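Local coordinates for ThiJ/pfpI family protein (Bacillus anthracis, PDB 3EFE) that is of unestablished function but belongs to the DJ-1/PfpI family of the class I glutaminase clan, whose members include chaperones and proteases, at residues K7-V12 and D68-E73; K42-G47 and P63-D68. One frame throughout, in Å; residues are numbered along the deposited sequence.

Contact 1. Residues K7-V12 and D68-E73; sequences KAFLYV and DECTLE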
loop_
_atom_site.group_PDB
_atom_site.type_symbol
_atom_site.label_atom_id
_atom_site.label_comp_id
_atom_site.label_asym_id
_atom_site.label_seq_id
_atom_site.Cartn_x
_atom_site.Cartn_y
_atom_site.Cartn_z
ATOM N N LYS D 7 7.350 17.238 10.941
ATOM C CA LYS D 7 6.001 16.671 10.715
ATOM C C LYS D 7 5.882 16.030 9.340
ATOM O O LYS D 7 6.641 16.342 8.463
ATOM C CB LYS D 7 4.936 17.734 10.934
ATOM C CG LYS D 7 5.256 18.536 12.201
ATOM C CD LYS D 7 4.046 19.156 12.833
ATOM C CE LYS D 7 4.419 19.754 14.189
ATOM N NZ LYS D 7 5.476 20.850 14.063
ATOM N N ALA D 8 4.990 15.064 9.217
ATOM C CA ALA D 8 4.689 14.405 7.977
ATOM C C ALA D 8 3.195 14.454 7.831
ATOM O O ALA D 8 2.483 14.092 8.711
ATOM C CB ALA D 8 5.202 12.979 7.940
ATOM N N PHE D 9 2.762 15.006 6.712
ATOM C CA PHE D 9 1.335 15.104 6.353
ATOM C C PHE D 9 1.003 14.205 5.196
ATOM O O PHE D 9 1.752 14.146 4.240
ATOM C CB PHE D 9 0.988 16.540 5.986
ATOM C CG PHE D 9 1.140 17.487 7.144
ATOM C CD1 PHE D 9 0.228 17.466 8.192
ATOM C CD2 PHE D 9 2.179 18.364 7.188
ATOM C CE1 PHE D 9 0.325 18.309 9.232
ATOM C CE2 PHE D 9 2.323 19.248 8.293
ATOM C CZ PHE D 9 1.359 19.189 9.316
ATOM N N LEU D 10 -0.112 13.478 5.291
ATOM C CA LEU D 10 -0.641 12.814 4.117
ATOM C C LEU D 10 -1.968 13.446 3.791
ATOM O O LEU D 10 -2.952 13.344 4.537
ATOM C CB LEU D 10 -0.796 11.318 4.393
ATOM C CG LEU D 10 -1.454 10.476 3.294
ATOM C CD1 LEU D 10 -0.492 10.275 2.085
ATOM C CD2 LEU D 10 -2.077 9.190 3.870
ATOM N N TYR D 11 -2.051 14.046 2.632
ATOM C CA TYR D 11 -3.365 14.495 2.112
ATOM C C TYR D 11 -4.282 13.331 1.778
ATOM O O TYR D 11 -3.949 12.469 0.929
ATOM C CB TYR D 11 -3.134 15.442 0.937
ATOM C CG TYR D 11 -4.388 16.070 0.374
ATOM C CD1 TYR D 11 -5.200 16.903 1.154
ATOM C CD2 TYR D 11 -4.742 15.855 -0.953
ATOM C CE1 TYR D 11 -6.359 17.481 0.602
ATOM C CE2 TYR D 11 -5.845 16.438 -1.500
ATOM C CZ TYR D 11 -6.672 17.236 -0.716
ATOM O OH TYR D 11 -7.811 17.775 -1.304
ATOM N N VAL D 12 -5.429 13.306 2.455
ATOM C CA VAL D 12 -6.454 12.243 2.304
ATOM C C VAL D 12 -7.727 12.772 1.612
ATOM O O VAL D 12 -8.236 13.835 1.961
ATOM C CB VAL D 12 -6.753 11.462 3.711
ATOM C CG1 VAL D 12 -5.455 10.819 4.214
ATOM C CG2 VAL D 12 -7.354 12.344 4.741
ATOM N N ASP D 68 -7.322 23.797 6.632
ATOM C CA ASP D 68 -7.232 25.016 7.464
ATOM C C ASP D 68 -6.339 24.890 8.685
ATOM O O ASP D 68 -5.471 25.716 8.900
ATOM C CB ASP D 68 -8.594 25.378 8.012
ATOM C CG ASP D 68 -9.360 26.282 7.110
ATOM O OD1 ASP D 68 -8.731 26.826 6.149
ATOM O OD2 ASP D 68 -10.597 26.441 7.380
ATOM N N GLU D 69 -6.600 23.855 9.479
ATOM C CA GLU D 69 -5.856 23.522 10.702
ATOM C C GLU D 69 -4.371 23.196 10.494
ATOM O O GLU D 69 -3.678 22.994 11.438
ATOM C CB GLU D 69 -6.543 22.326 11.375
ATOM C CG GLU D 69 -7.851 22.662 12.123
ATOM C CD GLU D 69 -8.889 21.501 12.154
ATOM O OE1 GLU D 69 -8.605 20.398 11.653
ATOM O OE2 GLU D 69 -10.013 21.691 12.687
ATOM N N CYS D 70 -3.880 23.180 9.258
ATOM C CA CYS D 70 -2.562 22.638 8.946
ATOM C C CYS D 70 -1.609 23.731 8.599
ATOM O O CYS D 70 -1.967 24.612 7.841
ATOM C CB CYS D 70 -2.689 21.699 7.725
ATOM S SG CYS D 70 -1.112 21.256 6.931
ATOM N N THR D 71 -0.386 23.643 9.106
ATOM C CA THR D 71 0.688 24.595 8.797
ATOM C C THR D 71 1.828 23.834 8.147
ATOM O O THR D 71 2.266 22.817 8.672
ATOM C CB THR D 71 1.235 25.290 10.088
ATOM O OG1 THR D 71 0.130 25.832 10.815
ATOM C CG2 THR D 71 2.254 26.438 9.772
ATOM N N LEU D 72 2.280 24.320 6.989
ATOM C CA LEU D 72 3.380 23.694 6.265
ATOM C C LEU D 72 4.584 24.585 6.459
ATOM O O LEU D 72 4.502 25.785 6.291
ATOM C CB LEU D 72 3.040 23.492 4.763
ATOM C CG LEU D 72 2.276 22.243 4.242
ATOM C CD1 LEU D 72 2.222 21.020 5.240
ATOM C CD2 LEU D 72 0.877 22.609 3.741
ATOM N N GLU D 73 5.706 23.985 6.827
ATOM C CA GLU D 73 6.872 24.710 7.332
ATOM C C GLU D 73 8.102 24.132 6.669
ATOM O O GLU D 73 8.036 23.043 6.093
ATOM C CB GLU D 73 6.992 24.577 8.859
ATOM C CG GLU D 73 6.202 25.621 9.679
ATOM C CD GLU D 73 5.929 25.157 11.153
ATOM O OE1 GLU D 73 6.724 24.340 11.710
ATOM O OE2 GLU D 73 4.902 25.591 11.754
#
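Segment 7-12, which carries strand 8-11, and the irregular segment 68-73 share no hydrogen bond, and their nearest CA atoms, those of Lys-7 and Leu-72, stay 8.7 Å apart. Side chains bridge the gap, and Phe-9 does most of the work. Its CB points toward the loop, and chi1 of -64° sets the ring anti to its own carbonyl carbon. Cys-70 SG sits over the middle of one ring face, 4.0 Å from the centroid of the Phe-9 ring and 10° off its normal. This is a sulfur-aromatic contact. Leu-72 comes at the ring obliquely. Its CD1 lies 3.3 Å from Phe-9 CD2, a tight apolar touch. The peptide oxygen of Thr-71 also approaches the ring, 3.6 Å from Phe-9 CE2. At the exposed margin Lys-7 NZ and Glu-73 OE1 are 4.4 Å apart, beyond salt-bridge distance. The loop leads from edge strand 65-66 to strand 77-80 and closes over Phe-9 on one face of this alpha/beta sheet. Leu-72 also packs on Arg-97 and Ala-101 of helix 92-104, so it links ring and helix, and Arg-97 hydrogen-bonds the Cys-70 carbonyl. Strand 8-11 runs between strands 43-47 and 77-80, and Phe-9 touches side chains of both.

Contact 2. Residues K42-G47 and P63-D68; sequences KVITVG and PDISLD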
loop_
_atom_site.group_PDB
_atom_site.type_symbol
_atom_site.label_atom_id
_atom_site.label_comp_id
_atom_site.label_asym_id
_atom_site.label_seq_id
_atom_site.Cartn_x
_atom_site.Cartn_y
_atom_site.Cartn_z
ATOM N N LYS D 42 5.646 10.886 12.901
ATOM C CA LYS D 42 4.178 10.699 12.945
ATOM C C LYS D 42 3.524 11.319 11.716
ATOM O O LYS D 42 3.852 12.442 11.354
ATOM C CB LYS D 42 3.581 11.281 14.239
ATOM C CG LYS D 42 3.961 10.490 15.510
ATOM C CD LYS D 42 3.199 9.099 15.568
ATOM C CE LYS D 42 4.157 7.857 15.454
ATOM N NZ LYS D 42 3.519 6.530 15.859
ATOM N N VAL D 43 2.716 10.512 11.021
ATOM C CA VAL D 43 1.973 10.899 9.833
ATOM C C VAL D 43 0.608 11.424 10.313
ATOM O O VAL D 43 -0.172 10.712 10.964
ATOM C CB VAL D 43 1.865 9.731 8.818
ATOM C CG1 VAL D 43 0.895 10.098 7.557
ATOM C CG2 VAL D 43 3.274 9.302 8.360
ATOM N N ILE D 44 0.380 12.714 10.059
ATOM C CA ILE D 44 -0.939 13.371 10.265
ATOM C C ILE D 44 -1.747 13.407 8.974
ATOM O O ILE D 44 -1.336 14.003 7.957
ATOM C CB ILE D 44 -0.802 14.818 10.813
ATOM C CG1 ILE D 44 0.149 14.841 12.020
ATOM C CG2 ILE D 44 -2.215 15.372 11.230
ATOM C CD1 ILE D 44 1.012 16.111 12.114
ATOM N N THR D 45 -2.893 12.768 8.966
ATOM C CA THR D 45 -3.719 12.815 7.762
ATOM C C THR D 45 -4.442 14.193 7.669
ATOM O O THR D 45 -5.005 14.657 8.655
ATOM C CB THR D 45 -4.695 11.601 7.621
ATOM O OG1 THR D 45 -5.640 11.599 8.658
ATOM C CG2 THR D 45 -3.955 10.282 7.634
ATOM N N VAL D 46 -4.356 14.857 6.505
ATOM C CA VAL D 46 -5.053 16.138 6.306
ATOM C C VAL D 46 -6.041 16.086 5.143
ATOM O O VAL D 46 -5.722 15.652 4.084
ATOM C CB VAL D 46 -4.144 17.389 6.215
ATOM C CG1 VAL D 46 -2.688 17.102 5.922
ATOM C CG2 VAL D 46 -4.720 18.350 5.207
ATOM N N GLY D 47 -7.285 16.458 5.410
ATOM C CA GLY D 47 -8.377 16.375 4.458
ATOM C C GLY D 47 -8.619 17.756 3.951
ATOM O O GLY D 47 -8.099 18.736 4.555
ATOM N N PRO D 63 -10.067 11.992 8.603
ATOM C CA PRO D 63 -8.922 12.892 8.595
ATOM C C PRO D 63 -8.646 13.412 10.000
ATOM O O PRO D 63 -9.579 13.674 10.784
ATOM C CB PRO D 63 -9.362 14.021 7.639
ATOM C CG PRO D 63 -10.334 13.416 6.811
ATOM C CD PRO D 63 -11.123 12.525 7.732
ATOM N N ASP D 64 -7.359 13.482 10.323
ATOM C CA ASP D 64 -6.891 14.047 11.585
ATOM C C ASP D 64 -7.225 15.507 11.691
ATOM O O ASP D 64 -7.723 15.931 12.725
ATOM C CB ASP D 64 -5.381 13.886 11.730
ATOM C CG ASP D 64 -4.997 12.471 12.034
ATOM O OD1 ASP D 64 -5.839 11.793 12.614
ATOM O OD2 ASP D 64 -3.886 12.027 11.676
ATOM N N ILE D 65 -6.896 16.267 10.667
ATOM C CA ILE D 65 -7.157 17.657 10.620
ATOM C C ILE D 65 -7.625 18.063 9.210
ATOM O O ILE D 65 -7.578 17.271 8.252
ATOM C CB ILE D 65 -5.882 18.478 11.029
ATOM C CG1 ILE D 65 -4.808 18.491 9.894
ATOM C CG2 ILE D 65 -5.338 18.000 12.406
ATOM C CD1 ILE D 65 -3.423 19.053 10.301
ATOM N N SER D 66 -8.073 19.309 9.099
ATOM C CA SER D 66 -8.589 19.861 7.871
ATOM C C SER D 66 -7.516 20.732 7.316
ATOM O O SER D 66 -6.641 21.102 8.027
ATOM C CB SER D 66 -9.920 20.629 8.120
ATOM O OG SER D 66 -9.722 22.012 8.413
ATOM N N LEU D 67 -7.536 21.019 6.024
ATOM C CA LEU D 67 -6.466 21.834 5.445
ATOM C C LEU D 67 -6.249 23.130 6.220
ATOM O O LEU D 67 -5.121 23.523 6.448
ATOM C CB LEU D 67 -6.751 22.132 3.978
ATOM C CG LEU D 67 -5.673 22.911 3.204
ATOM C CD1 LEU D 67 -4.263 22.326 3.408
ATOM C CD2 LEU D 67 -6.057 23.002 1.687
ATOM N N ASP D 68 -7.322 23.797 6.632
ATOM C CA ASP D 68 -7.232 25.016 7.464
ATOM C C ASP D 68 -6.339 24.890 8.685
ATOM O O ASP D 68 -5.471 25.716 8.900
ATOM C CB ASP D 68 -8.594 25.378 8.012
ATOM C CG ASP D 68 -9.360 26.282 7.110
ATOM O OD1 ASP D 68 -8.731 26.826 6.149
ATOM O OD2 ASP D 68 -10.597 26.441 7.380
#
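The backbone N of Asp-64 is gripped by Thr-45. It donates to Thr-45 OG1 at 3.0 Å and, more weakly, to the Thr-45 carbonyl oxygen. A chi1 of 64° places OG1 between the backbone N and carbonyl carbon of Thr-45, where it can take this bond. Asp-64 OD2 in turn accepts from Thr-45 N at 3.0 Å, the donor standing 37° out of the carboxylate plane. The two side chains cross at about a right angle. Ile-65 N also donates to Thr-45 O, at 3.2 Å and nearly in line with the carbonyl bond. The strands pair in parallel, Val-46 with Ile-65 and Gly-47 with Ser-66. Gly-47 N reaches Ile-65 O at 3.0 Å, nearly straight at 168°, and Leu-67 N makes a weak bond to Gly-47 O.

On one face, Val-46 CB meets Ile-65 CG1 at 3.9 Å. Ile-44 turns its CG2 branch onto Asp-64 CB, 3.5 Å away, and also reaches Ile-65 CD1. Phe-9 of the adjacent strand 8-11 touches Val-46, Ile-44 and Ile-65, and Thr-45 packs on Leu-59 of the second subunit. The short strand 65-66 is thus joined to its neighbour by main-chain bonds and by a reciprocal Thr-Asp exchange just before it begins. The bond from Thr-45 N probably helps stabilise the Asp-64 carboxylate as an anion.

Both contacts belong to the same edge of the mixed, mostly parallel sheet. Contact 2 adds the outermost strand, 65-66, to strand 43-47. Contact 1 lays the following loop against strand 8-11, the next strand inward. Contact 2 is nested in the chain loop that contact 1 closes. Probable hydrogen bonds between Ala-8 O and Ile-44 N and between Leu-10 O and Val-46 N link strands 8-11 and 43-47. The two contacts differ in chemistry. Contact 2 is buried and rests mainly on hydrogen bonds, with apolar side chains packed on the face of Val-46 and Ile-65. Contact 1 is only partly buried, lacks hydrogen bonds, and relies on one aromatic ring with a charge pair outside.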